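Long-range contact in tryptophan halogenase (PDB 2PYX), which probably acts as a flavin-dependent halogenase of the monooxygenase type, binding FAD through a Rossmann-like nucleotide-binding fold: residues T17-L26 with L365-A376. Sequence-based numbering, arbitrary orientation. Where two conformers were deposited one is given.
Sequences TAGWITAGLL and LALIEWTASTLA
Ile-368 lies against Ala-18 and Ile-21 where two helices that run in broadly the same direction, crossing at -30°, pack at an axis distance of 8.8 Å. Small residues allow the close approach: the CA atoms of Thr-22 and Ala-372 are 5.0 Å apart.

Apolar contacts do most of the work. Both branches of Ile-368 lie on Ala-18, CD1 against its CB at 3.8 Å and CG2 near its CA. Chi1 of -74° puts CG1 beside the backbone N and leaves CG2 anti to that N, where it also meets Ile-21 CG2 at 4.0 Å, the two isoleucines crossing at about a right angle. A turn further on, Ala-372 CB is met by Leu-25 CD1 at 3.8 Å and flanked by Thr-22. At the far end Leu-26 CD2 rests on Ala-376, 3.8 Å from its CA, and also touches Leu-375.

The hydroxyl of Thr-22 is bonded within its own helix: OG1 donates to Ala-18 O at 2.7 Å, a carbonyl that also accepts from Thr-22 N on the opposite face of its plane. The carboxylate of Glu-369 turns to Thr-69 and Ser-65.

Leu-365 CD2 approaches Thr-17 OG1 to 3.7 Å, and the backbone nitrogens of Thr-17 and Ala-18 each donate to a tartrate that probably came from the crystallisation liquor. Purely van der Waals in character, the contact thus fixes helix 363-377 against the first turns of helix 16-31, which carry the predicted FAD-binding residues Thr-17 and Ala-18.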
loop_
_atom_site.group_PDB
_atom_site.type_symbol
_atom_site.label_atom_id
_atom_site.label_comp_id
_atom_site.label_asym_id
_atom_site.label_seq_id
_atom_site.Cartn_x
_atom_site.Cartn_y
_atom_site.Cartn_z
ATOM N N THR A 17 8.904 9.671 -1.876
ATOM C CA THR A 17 8.232 8.810 -2.830
ATOM C C THR A 17 7.007 9.504 -3.402
ATOM O O THR A 17 6.693 9.334 -4.584
ATOM C CB THR A 17 7.816 7.485 -2.210
ATOM O OG1 THR A 17 7.073 7.750 -1.027
ATOM C CG2 THR A 17 9.016 6.652 -1.902
ATOM N N ALA A 18 6.321 10.308 -2.597
ATOM C CA ALA A 18 5.103 10.979 -3.072
ATOM C C ALA A 18 5.407 11.945 -4.211
ATOM O O ALA A 18 4.802 11.915 -5.288
ATOM C CB ALA A 18 4.406 11.681 -1.916
ATOM N N GLY A 19 6.420 12.781 -4.008
ATOM C CA GLY A 19 6.751 13.776 -4.992
ATOM C C GLY A 19 7.355 13.214 -6.244
ATOM O O GLY A 19 6.952 13.585 -7.363
ATOM N N TRP A 20 8.299 12.279 -6.071
ATOM C CA TRP A 20 8.982 11.740 -7.248
ATOM C C TRP A 20 8.158 10.741 -8.049
ATOM O O TRP A 20 8.252 10.696 -9.271
ATOM C CB TRP A 20 10.349 11.178 -6.908
ATOM C CG TRP A 20 11.288 12.260 -6.491
ATOM C CD1 TRP A 20 11.729 12.531 -5.215
ATOM C CD2 TRP A 20 11.853 13.250 -7.330
ATOM N NE1 TRP A 20 12.562 13.625 -5.227
ATOM C CE2 TRP A 20 12.652 14.084 -6.511
ATOM C CE3 TRP A 20 11.770 13.532 -8.698
ATOM C CZ2 TRP A 20 13.349 15.177 -7.022
ATOM C CZ3 TRP A 20 12.486 14.586 -9.194
ATOM C CH2 TRP A 20 13.263 15.407 -8.347
ATOM N N ILE A 21 7.304 9.968 -7.387
ATOM C CA ILE A 21 6.410 9.121 -8.187
ATOM C C ILE A 21 5.475 10.002 -9.015
ATOM O O ILE A 21 5.195 9.715 -10.186
ATOM C CB ILE A 21 5.629 8.130 -7.313
ATOM C CG1 ILE A 21 6.571 7.006 -6.853
ATOM C CG2 ILE A 21 4.409 7.544 -8.063
ATOM C CD1 ILE A 21 5.983 6.124 -5.752
ATOM N N THR A 22 4.984 11.078 -8.398
ATOM C CA THR A 22 4.115 12.003 -9.115
ATOM C C THR A 22 4.849 12.593 -10.321
ATOM O O THR A 22 4.330 12.653 -11.417
ATOM C CB THR A 22 3.580 13.121 -8.190
ATOM O OG1 THR A 22 2.866 12.518 -7.095
ATOM C CG2 THR A 22 2.663 14.066 -8.940
ATOM N N ALA A 23 6.051 13.119 -10.093
ATOM C CA ALA A 23 6.819 13.722 -11.179
ATOM C C ALA A 23 7.021 12.748 -12.328
ATOM O O ALA A 23 6.829 13.081 -13.493
ATOM C CB ALA A 23 8.161 14.192 -10.650
ATOM N N GLY A 24 7.398 11.518 -11.993
ATOM C CA GLY A 24 7.687 10.518 -13.011
ATOM C C GLY A 24 6.484 10.103 -13.814
ATOM O O GLY A 24 6.524 9.980 -15.046
ATOM N N LEU A 25 5.376 9.866 -13.106
ATOM C CA LEU A 25 4.149 9.457 -13.793
ATOM C C LEU A 25 3.614 10.583 -14.709
ATOM O O LEU A 25 3.181 10.331 -15.815
ATOM C CB LEU A 25 3.090 8.967 -12.816
ATOM C CG LEU A 25 3.392 7.606 -12.192
ATOM C CD1 LEU A 25 2.341 7.350 -11.112
ATOM C CD2 LEU A 25 3.407 6.491 -13.223
ATOM N N LEU A 26 3.649 11.820 -14.228
ATOM C CA LEU A 26 3.222 12.941 -15.059
ATOM C C LEU A 26 4.112 13.094 -16.306
ATOM O O LEU A 26 3.598 13.230 -17.407
ATOM C CB LEU A 26 3.267 14.264 -14.276
ATOM C CG LEU A 26 2.142 14.427 -13.256
ATOM C CD1 LEU A 26 2.407 15.682 -12.424
ATOM C CD2 LEU A 26 0.775 14.507 -13.900
ATOM N N LEU A 365 1.814 3.686 -0.294
ATOM C CA LEU A 365 2.311 3.836 -1.688
ATOM C C LEU A 365 1.192 3.601 -2.717
ATOM O O LEU A 365 1.163 4.235 -3.773
ATOM C CB LEU A 365 3.502 2.927 -1.950
ATOM C CG LEU A 365 4.812 3.452 -1.362
ATOM C CD1 LEU A 365 5.884 2.357 -1.397
ATOM C CD2 LEU A 365 5.281 4.683 -2.117
ATOM N N ALA A 366 0.266 2.694 -2.421
ATOM C CA ALA A 366 -0.886 2.459 -3.327
ATOM C C ALA A 366 -1.677 3.736 -3.570
ATOM O O ALA A 366 -2.119 3.998 -4.695
ATOM C CB ALA A 366 -1.792 1.413 -2.715
ATOM N N LEU A 367 -1.908 4.519 -2.519
ATOM C CA LEU A 367 -2.650 5.793 -2.662
ATOM C C LEU A 367 -1.831 6.828 -3.448
ATOM O O LEU A 367 -2.396 7.586 -4.237
ATOM C CB LEU A 367 -3.041 6.354 -1.312
ATOM C CG LEU A 367 -4.200 5.647 -0.613
ATOM C CD1 LEU A 367 -4.254 6.015 0.880
ATOM C CD2 LEU A 367 -5.487 6.026 -1.363
ATOM N N ILE A 368 -0.523 6.890 -3.212
ATOM C CA ILE A 368 0.330 7.754 -4.001
ATOM C C ILE A 368 0.198 7.402 -5.503
ATOM O O ILE A 368 -0.014 8.276 -6.378
ATOM C CB ILE A 368 1.791 7.685 -3.508
ATOM C CG1 ILE A 368 1.930 8.447 -2.195
ATOM C CG2 ILE A 368 2.734 8.241 -4.546
ATOM C CD1 ILE A 368 3.222 8.097 -1.431
ATOM N N GLU A 369 0.337 6.116 -5.823
ATOM C CA GLU A 369 0.241 5.666 -7.216
ATOM C C GLU A 369 -1.139 6.000 -7.781
ATOM O O GLU A 369 -1.235 6.420 -8.912
ATOM C CB GLU A 369 0.438 4.160 -7.276
ATOM C CG GLU A 369 1.794 3.599 -6.906
ATOM C CD GLU A 369 1.712 2.085 -7.043
ATOM O OE1 GLU A 369 1.894 1.596 -8.156
ATOM O OE2 GLU A 369 1.394 1.393 -6.050
ATOM N N TRP A 370 -2.202 5.747 -7.019
ATOM C CA TRP A 370 -3.546 6.008 -7.513
ATOM C C TRP A 370 -3.691 7.497 -7.804
ATOM O O TRP A 370 -4.170 7.889 -8.855
ATOM C CB TRP A 370 -4.653 5.546 -6.517
ATOM C CG TRP A 370 -5.951 6.050 -6.991
ATOM C CD1 TRP A 370 -6.710 5.528 -8.026
ATOM C CD2 TRP A 370 -6.626 7.245 -6.573
ATOM N NE1 TRP A 370 -7.804 6.317 -8.247
ATOM C CE2 TRP A 370 -7.793 7.374 -7.372
ATOM C CE3 TRP A 370 -6.394 8.202 -5.589
ATOM C CZ2 TRP A 370 -8.661 8.456 -7.247
ATOM C CZ3 TRP A 370 -7.284 9.249 -5.451
ATOM C CH2 TRP A 370 -8.402 9.373 -6.285
ATOM N N THR A 371 -3.298 8.339 -6.855
ATOM C CA THR A 371 -3.584 9.743 -7.014
ATOM C C THR A 371 -2.775 10.334 -8.195
ATOM O O THR A 371 -3.290 11.088 -9.034
ATOM C CB THR A 371 -3.299 10.557 -5.737
ATOM O OG1 THR A 371 -3.828 9.902 -4.571
ATOM C CG2 THR A 371 -3.944 11.927 -5.871
ATOM N N ALA A 372 -1.491 9.984 -8.260
ATOM C CA ALA A 372 -0.612 10.480 -9.305
ATOM C C ALA A 372 -1.032 9.960 -10.678
ATOM O O ALA A 372 -1.048 10.708 -11.654
ATOM C CB ALA A 372 0.840 10.109 -9.002
ATOM N N SER A 373 -1.325 8.669 -10.751
ATOM C CA SER A 373 -1.743 8.100 -12.033
ATOM C C SER A 373 -3.088 8.707 -12.488
ATOM O O SER A 373 -3.284 8.961 -13.672
ATOM C CB SER A 373 -1.824 6.562 -11.994
ATOM O OG SER A 373 -2.796 6.088 -11.077
ATOM N N THR A 374 -3.998 8.928 -11.546
ATOM C CA THR A 374 -5.280 9.531 -11.861
ATOM C C THR A 374 -5.090 10.930 -12.375
ATOM O O THR A 374 -5.696 11.309 -13.374
ATOM C CB THR A 374 -6.186 9.508 -10.615
ATOM O OG1 THR A 374 -6.422 8.130 -10.296
ATOM C CG2 THR A 374 -7.484 10.171 -10.882
ATOM N N LEU A 375 -4.252 11.715 -11.717
ATOM C CA LEU A 375 -4.000 13.075 -12.200
ATOM C C LEU A 375 -3.383 13.035 -13.590
ATOM O O LEU A 375 -3.774 13.806 -14.469
ATOM C CB LEU A 375 -3.063 13.790 -11.231
ATOM C CG LEU A 375 -2.607 15.163 -11.696
ATOM C CD1 LEU A 375 -3.818 16.113 -11.849
ATOM C CD2 LEU A 375 -1.588 15.720 -10.737
ATOM N N ALA A 376 -2.428 12.145 -13.818
ATOM C CA ALA A 376 -1.808 12.046 -15.122
ATOM C C ALA A 376 -2.825 11.664 -16.204
ATOM O O ALA A 376 -2.764 12.169 -17.343
ATOM C CB ALA A 376 -0.671 11.034 -15.081
#